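Local coordinates for protein CG4930 (Drosophila melanogaster, PDB 3ISM) that inhibits the nuclease EndoG by forming a complex with it, at residues Asp310-Lys315 and Phe340-Lys345; Trp257-Asp262 and Gln270-Glu275. The protein carries 1 engineered substitution. All coordinates share one frame; numbering follows the deposited sequence.

Interaction 1. Residues Asp310-Lys315 and Phe340-Lys345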
ATOM      1  N   ASP C 310      51.835  20.412  -6.924  1.00 31.42           N
ATOM      2  CA  ASP C 310      50.775  21.344  -6.545  1.00 31.19           C
ATOM      3  C   ASP C 310      49.412  20.746  -6.855  1.00 30.92           C
ATOM      4  O   ASP C 310      48.482  20.856  -6.047  1.00 30.78           O
ATOM      5  CB  ASP C 310      50.923  22.675  -7.289  1.00 31.26           C
ATOM      6  CG  ASP C 310      52.156  23.444  -6.873  1.00 31.76           C
ATOM      7  OD1 ASP C 310      52.849  23.971  -7.772  1.00 32.54           O
ATOM      8  OD2 ASP C 310      52.430  23.524  -5.655  1.00 31.69           O
ATOM      9  N   PHE C 311      49.306  20.112  -8.023  1.00 30.49           N
ATOM     10  CA  PHE C 311      48.063  19.473  -8.422  1.00 30.29           C
ATOM     11  C   PHE C 311      47.778  18.286  -7.509  1.00 29.95           C
ATOM     12  O   PHE C 311      46.661  18.147  -7.019  1.00 29.69           O
ATOM     13  CB  PHE C 311      48.085  19.045  -9.895  1.00 30.35           C
ATOM     14  CG  PHE C 311      46.729  18.623 -10.426  1.00 30.76           C
ATOM     15  CD1 PHE C 311      45.770  19.573 -10.762  1.00 30.16           C
ATOM     16  CD2 PHE C 311      46.417  17.277 -10.589  1.00 31.14           C
ATOM     17  CE1 PHE C 311      44.523  19.189 -11.251  1.00 30.21           C
ATOM     18  CE2 PHE C 311      45.171  16.886 -11.082  1.00 31.33           C
ATOM     19  CZ  PHE C 311      44.223  17.844 -11.414  1.00 30.34           C
ATOM     20  N   TRP C 312      48.795  17.461  -7.255  1.00 29.51           N
ATOM     21  CA  TRP C 312      48.621  16.278  -6.412  1.00 28.97           C
ATOM     22  C   TRP C 312      48.099  16.635  -5.016  1.00 28.83           C
ATOM     23  O   TRP C 312      47.043  16.148  -4.603  1.00 28.26           O
ATOM     24  CB  TRP C 312      49.918  15.453  -6.331  1.00 28.67           C
ATOM     25  CG  TRP C 312      49.872  14.273  -5.368  1.00 28.40           C
ATOM     26  CD1 TRP C 312      50.710  14.047  -4.304  1.00 28.15           C
ATOM     27  CD2 TRP C 312      48.943  13.173  -5.382  1.00 28.39           C
ATOM     28  NE1 TRP C 312      50.365  12.875  -3.666  1.00 28.06           N
ATOM     29  CE2 TRP C 312      49.285  12.320  -4.307  1.00 28.27           C
ATOM     30  CE3 TRP C 312      47.860  12.821  -6.202  1.00 28.38           C
ATOM     31  CZ2 TRP C 312      48.577  11.143  -4.030  1.00 27.99           C
ATOM     32  CZ3 TRP C 312      47.159  11.652  -5.916  1.00 28.02           C
ATOM     33  CH2 TRP C 312      47.521  10.831  -4.841  1.00 27.83           C
ATOM     34  N   ARG C 313      48.822  17.514  -4.321  1.00 28.57           N
ATOM     35  CA  ARG C 313      48.512  17.853  -2.931  1.00 28.62           C
ATOM     36  C   ARG C 313      47.222  18.657  -2.729  1.00 28.50           C
ATOM     37  O   ARG C 313      46.407  18.294  -1.888  1.00 28.20           O
ATOM     38  CB  ARG C 313      49.685  18.593  -2.284  1.00 28.70           C
ATOM     39  CG  ARG C 313      50.981  17.799  -2.232  1.00 28.70           C
ATOM     40  CD  ARG C 313      51.959  18.446  -1.279  1.00 29.11           C
ATOM     41  NE  ARG C 313      52.144  19.867  -1.563  1.00 29.34           N
ATOM     42  CZ  ARG C 313      53.064  20.365  -2.386  1.00 29.72           C
ATOM     43  NH1 ARG C 313      53.905  19.564  -3.033  1.00 29.14           N
ATOM     44  NH2 ARG C 313      53.142  21.676  -2.566  1.00 29.77           N
ATOM     45  N   ASP C 314      47.045  19.730  -3.500  1.00 28.72           N
ATOM     46  CA  ASP C 314      45.945  20.684  -3.295  1.00 29.05           C
ATOM     47  C   ASP C 314      44.661  20.286  -4.010  1.00 29.34           C
ATOM     48  O   ASP C 314      43.572  20.767  -3.671  1.00 29.31           O
ATOM     49  CB  ASP C 314      46.341  22.091  -3.755  1.00 29.22           C
ATOM     50  CG  ASP C 314      47.649  22.567  -3.146  1.00 29.50           C
ATOM     51  OD1 ASP C 314      48.054  22.034  -2.091  1.00 29.43           O
ATOM     52  OD2 ASP C 314      48.271  23.477  -3.734  1.00 30.92           O
ATOM     53  N   LYS C 315      44.787  19.424  -5.009  1.00 29.49           N
ATOM     54  CA  LYS C 315      43.618  18.995  -5.767  1.00 29.96           C
ATOM     55  C   LYS C 315      43.273  17.526  -5.524  1.00 29.85           C
ATOM     56  O   LYS C 315      42.234  17.230  -4.941  1.00 29.93           O
ATOM     57  CB  LYS C 315      43.780  19.301  -7.268  1.00 30.08           C
ATOM     58  CG  LYS C 315      44.230  20.741  -7.577  1.00 30.93           C
ATOM     59  CD  LYS C 315      43.249  21.778  -7.029  1.00 31.53           C
ATOM     60  CE  LYS C 315      43.723  23.194  -7.312  1.00 32.47           C
ATOM     61  NZ  LYS C 315      42.672  24.196  -6.949  1.00 33.29           N
ATOM     62  N   PHE C 340      42.976   4.145   1.196  1.00 33.27           N
ATOM     63  CA  PHE C 340      44.031   4.917   1.856  1.00 33.42           C
ATOM     64  C   PHE C 340      45.293   4.932   1.001  1.00 33.25           C
ATOM     65  O   PHE C 340      45.934   5.973   0.844  1.00 33.25           O
ATOM     66  CB  PHE C 340      44.372   4.335   3.236  1.00 33.84           C
ATOM     67  CG  PHE C 340      43.221   4.310   4.204  1.00 34.26           C
ATOM     68  CD1 PHE C 340      42.707   5.491   4.732  1.00 35.19           C
ATOM     69  CD2 PHE C 340      42.675   3.096   4.616  1.00 35.43           C
ATOM     70  CE1 PHE C 340      41.639   5.467   5.640  1.00 36.10           C
ATOM     71  CE2 PHE C 340      41.611   3.055   5.530  1.00 36.00           C
ATOM     72  CZ  PHE C 340      41.092   4.244   6.043  1.00 35.48           C
ATOM     73  N   GLU C 341      45.606   3.766   0.435  1.00 33.06           N
ATOM     74  CA  GLU C 341      46.863   3.492  -0.273  1.00 33.09           C
ATOM     75  C   GLU C 341      47.091   4.376  -1.504  1.00 32.70           C
ATOM     76  O   GLU C 341      48.237   4.708  -1.822  1.00 32.59           O
ATOM     77  CB  GLU C 341      46.959   2.003  -0.675  1.00 33.29           C
ATOM     78  CG  GLU C 341      46.314   0.990   0.301  1.00 34.14           C
ATOM     79  CD  GLU C 341      44.779   0.906   0.173  1.00 35.74           C
ATOM     80  OE1 GLU C 341      44.244   1.001  -0.960  1.00 35.45           O
ATOM     81  OE2 GLU C 341      44.103   0.743   1.214  1.00 36.15           O
ATOM     82  N   PHE C 342      46.004   4.737  -2.195  1.00 32.28           N
ATOM     83  CA  PHE C 342      46.066   5.601  -3.384  1.00 31.95           C
ATOM     84  C   PHE C 342      46.733   6.952  -3.099  1.00 31.95           C
ATOM     85  O   PHE C 342      47.514   7.452  -3.912  1.00 31.84           O
ATOM     86  CB  PHE C 342      44.660   5.831  -3.973  1.00 31.91           C
ATOM     87  CG  PHE C 342      44.601   6.942  -5.000  1.00 31.45           C
ATOM     88  CD1 PHE C 342      44.902   6.689  -6.329  1.00 30.70           C
ATOM     89  CD2 PHE C 342      44.255   8.239  -4.629  1.00 30.98           C
ATOM     90  CE1 PHE C 342      44.862   7.700  -7.270  1.00 30.35           C
ATOM     91  CE2 PHE C 342      44.219   9.255  -5.561  1.00 31.00           C
ATOM     92  CZ  PHE C 342      44.521   8.982  -6.892  1.00 31.03           C
ATOM     93  N   TYR C 343      46.408   7.530  -1.945  1.00 31.85           N
ATOM     94  CA  TYR C 343      46.885   8.855  -1.570  1.00 31.99           C
ATOM     95  C   TYR C 343      48.276   8.821  -0.951  1.00 31.97           C
ATOM     96  O   TYR C 343      48.943   9.853  -0.878  1.00 31.82           O
ATOM     97  CB  TYR C 343      45.917   9.511  -0.581  1.00 31.84           C
ATOM     98  CG  TYR C 343      44.526   9.706  -1.116  1.00 32.13           C
ATOM     99  CD1 TYR C 343      43.542   8.742  -0.910  1.00 31.14           C
ATOM    100  CD2 TYR C 343      44.189  10.851  -1.836  1.00 32.41           C
ATOM    101  CE1 TYR C 343      42.269   8.909  -1.398  1.00 31.97           C
ATOM    102  CE2 TYR C 343      42.907  11.024  -2.343  1.00 31.70           C
ATOM    103  CZ  TYR C 343      41.951  10.048  -2.115  1.00 31.88           C
ATOM    104  OH  TYR C 343      40.666  10.203  -2.591  1.00 31.74           O
ATOM    105  N   GLU C 344      48.704   7.644  -0.501  1.00 32.18           N
ATOM    106  CA  GLU C 344      49.986   7.496   0.196  1.00 32.64           C
ATOM    107  C   GLU C 344      51.197   7.540  -0.749  1.00 32.76           C
ATOM    108  O   GLU C 344      51.959   6.574  -0.860  1.00 32.62           O
ATOM    109  CB  GLU C 344      49.986   6.234   1.074  1.00 32.77           C
ATOM    110  CG  GLU C 344      49.261   6.415   2.415  1.00 33.22           C
ATOM    111  CD  GLU C 344      48.822   5.105   3.049  1.00 33.75           C
ATOM    112  OE1 GLU C 344      49.545   4.100   2.912  1.00 33.91           O
ATOM    113  OE2 GLU C 344      47.744   5.079   3.686  1.00 34.52           O
ATOM    114  N   LYS C 345      51.349   8.680  -1.426  1.00 32.95           N
ATOM    115  CA  LYS C 345      52.448   8.944  -2.354  1.00 33.03           C
ATOM    116  C   LYS C 345      52.914  10.396  -2.219  1.00 33.00           C
ATOM    117  O   LYS C 345      52.135  11.268  -1.830  1.00 32.87           O
ATOM    118  CB  LYS C 345      52.029   8.651  -3.802  1.00 33.00           C
ATOM    119  CG  LYS C 345      51.841   7.174  -4.095  1.00 33.35           C
ATOM    120  CD  LYS C 345      52.396   6.785  -5.448  1.00 34.62           C
ATOM    121  CE  LYS C 345      52.467   5.272  -5.590  1.00 35.12           C
ATOM    122  NZ  LYS C 345      53.205   4.638  -4.456  1.00 34.89           N
TER

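Interaction 2. Residues Trp257-Asp262 and Gln270-Glu275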
ATOM      1  N   TRP C 257      43.439  15.254 -19.326  1.00 36.07           N
ATOM      2  CA  TRP C 257      44.763  14.830 -19.765  1.00 35.55           C
ATOM      3  C   TRP C 257      45.436  15.865 -20.681  1.00 35.25           C
ATOM      4  O   TRP C 257      46.658  15.970 -20.697  1.00 35.22           O
ATOM      5  CB  TRP C 257      44.688  13.464 -20.458  1.00 35.19           C
ATOM      6  CG  TRP C 257      45.967  12.671 -20.385  1.00 35.03           C
ATOM      7  CD1 TRP C 257      47.068  12.809 -21.185  1.00 34.57           C
ATOM      8  CD2 TRP C 257      46.272  11.611 -19.467  1.00 34.67           C
ATOM      9  NE1 TRP C 257      48.038  11.908 -20.820  1.00 34.23           N
ATOM     10  CE2 TRP C 257      47.577  11.158 -19.769  1.00 34.52           C
ATOM     11  CE3 TRP C 257      45.573  11.002 -18.416  1.00 34.24           C
ATOM     12  CZ2 TRP C 257      48.196  10.124 -19.061  1.00 34.60           C
ATOM     13  CZ3 TRP C 257      46.187   9.972 -17.713  1.00 34.46           C
ATOM     14  CH2 TRP C 257      47.488   9.545 -18.039  1.00 34.76           C
ATOM     15  N   LYS C 258      44.638  16.620 -21.436  1.00 34.92           N
ATOM     16  CA  LYS C 258      45.162  17.721 -22.253  1.00 34.57           C
ATOM     17  C   LYS C 258      45.558  18.915 -21.385  1.00 34.19           C
ATOM     18  O   LYS C 258      46.689  19.397 -21.467  1.00 33.95           O
ATOM     19  CB  LYS C 258      44.150  18.160 -23.322  1.00 34.73           C
ATOM     20  CG  LYS C 258      44.510  17.771 -24.753  1.00 34.89           C
ATOM     21  CD  LYS C 258      43.863  16.465 -25.187  1.00 35.38           C
ATOM     22  CE  LYS C 258      44.178  16.162 -26.650  1.00 36.11           C
ATOM     23  NZ  LYS C 258      43.312  15.077 -27.182  1.00 36.07           N
ATOM     24  N   LEU C 259      44.620  19.368 -20.549  1.00 33.72           N
ATOM     25  CA  LEU C 259      44.817  20.509 -19.645  1.00 33.21           C
ATOM     26  C   LEU C 259      46.095  20.404 -18.811  1.00 32.95           C
ATOM     27  O   LEU C 259      46.780  21.402 -18.568  1.00 32.75           O
ATOM     28  CB  LEU C 259      43.614  20.646 -18.702  1.00 33.02           C
ATOM     29  CG  LEU C 259      42.330  21.287 -19.239  1.00 33.00           C
ATOM     30  CD1 LEU C 259      41.096  20.728 -18.515  1.00 32.37           C
ATOM     31  CD2 LEU C 259      42.387  22.809 -19.135  1.00 31.76           C
ATOM     32  N   LEU C 260      46.403  19.180 -18.392  1.00 32.60           N
ATOM     33  CA  LEU C 260      47.519  18.909 -17.503  1.00 32.22           C
ATOM     34  C   LEU C 260      48.814  18.525 -18.226  1.00 32.24           C
ATOM     35  O   LEU C 260      49.906  18.767 -17.708  1.00 32.16           O
ATOM     36  CB  LEU C 260      47.132  17.796 -16.523  1.00 32.09           C
ATOM     37  CG  LEU C 260      46.063  18.057 -15.460  1.00 31.17           C
ATOM     38  CD1 LEU C 260      45.770  16.765 -14.738  1.00 30.96           C
ATOM     39  CD2 LEU C 260      46.484  19.138 -14.471  1.00 30.30           C
ATOM     40  N   PHE C 261      48.700  17.922 -19.409  1.00 32.26           N
ATOM     41  CA  PHE C 261      49.866  17.316 -20.059  1.00 32.38           C
ATOM     42  C   PHE C 261      50.157  17.739 -21.508  1.00 32.58           C
ATOM     43  O   PHE C 261      50.942  17.077 -22.195  1.00 32.63           O
ATOM     44  CB  PHE C 261      49.809  15.784 -19.947  1.00 32.25           C
ATOM     45  CG  PHE C 261      49.564  15.286 -18.550  1.00 32.15           C
ATOM     46  CD1 PHE C 261      50.508  15.487 -17.550  1.00 31.98           C
ATOM     47  CD2 PHE C 261      48.386  14.619 -18.233  1.00 32.37           C
ATOM     48  CE1 PHE C 261      50.284  15.033 -16.256  1.00 31.99           C
ATOM     49  CE2 PHE C 261      48.152  14.159 -16.942  1.00 32.12           C
ATOM     50  CZ  PHE C 261      49.103  14.369 -15.950  1.00 32.20           C
ATOM     51  N   ASP C 262      49.550  18.834 -21.968  1.00 32.81           N
ATOM     52  CA  ASP C 262      49.909  19.415 -23.271  1.00 32.99           C
ATOM     53  C   ASP C 262      51.290  20.067 -23.189  1.00 33.08           C
ATOM     54  O   ASP C 262      52.007  20.162 -24.186  1.00 33.00           O
ATOM     55  CB  ASP C 262      48.867  20.439 -23.742  1.00 33.01           C
ATOM     56  CG  ASP C 262      47.646  19.789 -24.388  1.00 33.34           C
ATOM     57  OD1 ASP C 262      47.781  18.695 -24.982  1.00 33.88           O
ATOM     58  OD2 ASP C 262      46.546  20.380 -24.306  1.00 33.21           O
ATOM     59  N   GLN C 270      45.234  24.090 -14.130  1.00 36.82           N
ATOM     60  CA  GLN C 270      45.209  23.159 -12.996  1.00 36.83           C
ATOM     61  C   GLN C 270      43.894  23.290 -12.221  1.00 36.99           C
ATOM     62  O   GLN C 270      43.386  22.306 -11.676  1.00 37.06           O
ATOM     63  CB  GLN C 270      46.409  23.380 -12.065  1.00 36.78           C
ATOM     64  CG  GLN C 270      47.729  22.780 -12.570  1.00 36.56           C
ATOM     65  CD  GLN C 270      48.881  22.927 -11.559  1.00 36.55           C
ATOM     66  OE1 GLN C 270      48.678  22.920 -10.332  1.00 35.82           O
ATOM     67  NE2 GLN C 270      50.099  23.049 -12.082  1.00 36.15           N
ATOM     68  N   ASN C 271      43.356  24.511 -12.173  1.00 37.10           N
ATOM     69  CA  ASN C 271      42.040  24.772 -11.587  1.00 37.24           C
ATOM     70  C   ASN C 271      40.897  24.195 -12.420  1.00 37.31           C
ATOM     71  O   ASN C 271      39.942  23.652 -11.869  1.00 37.29           O
ATOM     72  CB  ASN C 271      41.824  26.274 -11.378  1.00 37.25           C
ATOM     73  CG  ASN C 271      42.614  26.821 -10.207  1.00 37.59           C
ATOM     74  OD1 ASN C 271      42.897  26.105  -9.246  1.00 37.99           O
ATOM     75  ND2 ASN C 271      42.970  28.101 -10.276  1.00 37.52           N
ATOM     76  N   LYS C 272      41.014  24.309 -13.745  1.00 37.37           N
ATOM     77  CA  LYS C 272      40.007  23.804 -14.686  1.00 37.42           C
ATOM     78  C   LYS C 272      39.982  22.281 -14.762  1.00 37.45           C
ATOM     79  O   LYS C 272      38.941  21.685 -15.057  1.00 37.51           O
ATOM     80  CB  LYS C 272      40.232  24.381 -16.088  1.00 37.43           C
ATOM     81  CG  LYS C 272      39.866  25.854 -16.230  1.00 37.46           C
ATOM     82  CD  LYS C 272      40.219  26.384 -17.611  1.00 37.53           C
ATOM     83  CE  LYS C 272      39.975  27.883 -17.704  1.00 37.97           C
ATOM     84  NZ  LYS C 272      40.524  28.466 -18.960  1.00 38.22           N
ATOM     85  N   ALA C 273      41.131  21.657 -14.510  1.00 37.34           N
ATOM     86  CA  ALA C 273      41.230  20.200 -14.496  1.00 37.27           C
ATOM     87  C   ALA C 273      40.605  19.644 -13.222  1.00 37.15           C
ATOM     88  O   ALA C 273      39.836  18.679 -13.269  1.00 37.22           O
ATOM     89  CB  ALA C 273      42.682  19.756 -14.625  1.00 37.28           C
ATOM     90  N   ALA C 274      40.931  20.272 -12.093  1.00 37.04           N
ATOM     91  CA  ALA C 274      40.365  19.916 -10.791  1.00 36.93           C
ATOM     92  C   ALA C 274      38.853  20.169 -10.726  1.00 36.89           C
ATOM     93  O   ALA C 274      38.122  19.438 -10.049  1.00 36.79           O
ATOM     94  CB  ALA C 274      41.070  20.681  -9.694  1.00 36.82           C
ATOM     95  N   GLU C 275      38.415  21.213 -11.431  1.00 36.75           N
ATOM     96  CA  GLU C 275      37.012  21.604 -11.537  1.00 36.71           C
ATOM     97  C   GLU C 275      36.204  20.457 -12.139  1.00 36.51           C
ATOM     98  O   GLU C 275      35.221  19.999 -11.547  1.00 36.58           O
ATOM     99  CB  GLU C 275      36.902  22.829 -12.449  1.00 36.75           C
ATOM    100  CG  GLU C 275      36.091  23.988 -11.905  1.00 37.03           C
ATOM    101  CD  GLU C 275      36.321  25.266 -12.697  1.00 37.05           C
ATOM    102  OE1 GLU C 275      37.484  25.533 -13.068  1.00 37.48           O
ATOM    103  OE2 GLU C 275      35.344  26.004 -12.947  1.00 37.61           O
TER

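Interaction 1. Residues Asp310-Lys315 and Phe340-Lys345
An aromatic cluster in the second helical bundle of the inhibitor is built round Trp312, whose indole leaves helix 309-317 and meets the weakly bonded helix 340-343 and the turn that follows it. The tryptophan carries the whole contact from its side. Its CG stands anti to the backbone N (chi1 174°), which sends the ring out from the helix and lays its long edge along three backbone carbonyl oxygens, those of Lys345, Tyr343 and Phe342, near the plane of the ring. At the five-membered end, NE1 donates a hydrogen bond to the backbone O of Lys345 at 3.0 Å. The N-H points fairly straight at the oxygen (157°), but the donor sits above the carbonyl plane. Next along the edge, CZ2 lies 3.4 Å from the O of Tyr343, and CH2 is 3.5 Å from the O of Phe342, a carbonyl that also accepts a hydrogen bond from Arg300.

The six-membered end turns its edge toward the face of Phe342 in an offset edge-to-face pair, with planes at 68°. CH2 comes within 3.7 Å of Phe342 CE2. In this helical bundle the indole also packs on Arg300 and Val303 of helix 290-305, and Phe342 makes a further edge-to-face pair with Phe297. Phe342 in turn sets CD2 over the centre of the Tyr343 ring, 3.6 Å above its plane, while the tyrosine hydroxyl is hydrogen-bonded to Gly322 N. Glu344 is the centre of an inverse gamma turn, closed by Lys345 N to Tyr343 O at 2.7 Å, which brings the Lys345 carbonyl round to the indole. A leucine here, lacking the indole N-H and ring edge, would probably leave the Lys345 carbonyl without its donor and open a gap beside Phe342.

Interaction 2. Residues Trp257-Asp262 and Gln270-Glu275
Leu259 and Leu260 both hold CG beside the backbone N and anti to the carbonyl carbon (chi1 -78° and -68°), and from there their branches reach helix 267-287 at neighbouring points. Leu259 splits its two methyls: CD1 lies 4.1 Å from Ala273 CA, while CD2 rests 4.0 Å from CB of Lys272, whose extended chain crosses the leucine at about a right angle and runs on to a salt bridge with Glu268. Leu260 brings CG and CD2 against the Ala273 methyl, CD2 at 3.9 Å from CB, and the same CD2 is 4.3 Å from Gln270 CG. Ala273 is therefore touched by both leucines, its small side chain pointing at the opposing helix.

The pair is a helical hairpin: the axes of 257-261 and 270-275 run nearly antiparallel (152°) and approach to 9.0 Å. On the inner side Leu260 also packs on Leu299 of helix 290-305 and Phe311 of helix 309-317, which places it in the bundle core. No hydrogen bond or salt bridge links the two segments, so their mutual hold rests on van der Waals contact and the burial of aliphatic groups.

From the N terminus, helix 238-261 comes first, and interaction 2 closes the short connection after it by setting 257-262 against 270-275 on helix 267-287. The chain then passes through helix 290-305 before reaching 310-315, where interaction 1 opens; a longer loop is closed when 340-345 returns to helix 309-317. The two contacts follow in series, neither nested nor crossed, with centres about 16 Å apart. They nevertheless touch: Lys315 NZ probably hydrogen-bonds to Asn271 OD1 at 3.0 Å, Lys315 CD packs on Ala274 CB, and the Phe311 ring meets the Gln270 carbonyl oxygen. Helix 309-317 thus joins the helical hairpin to the 340-345 segment.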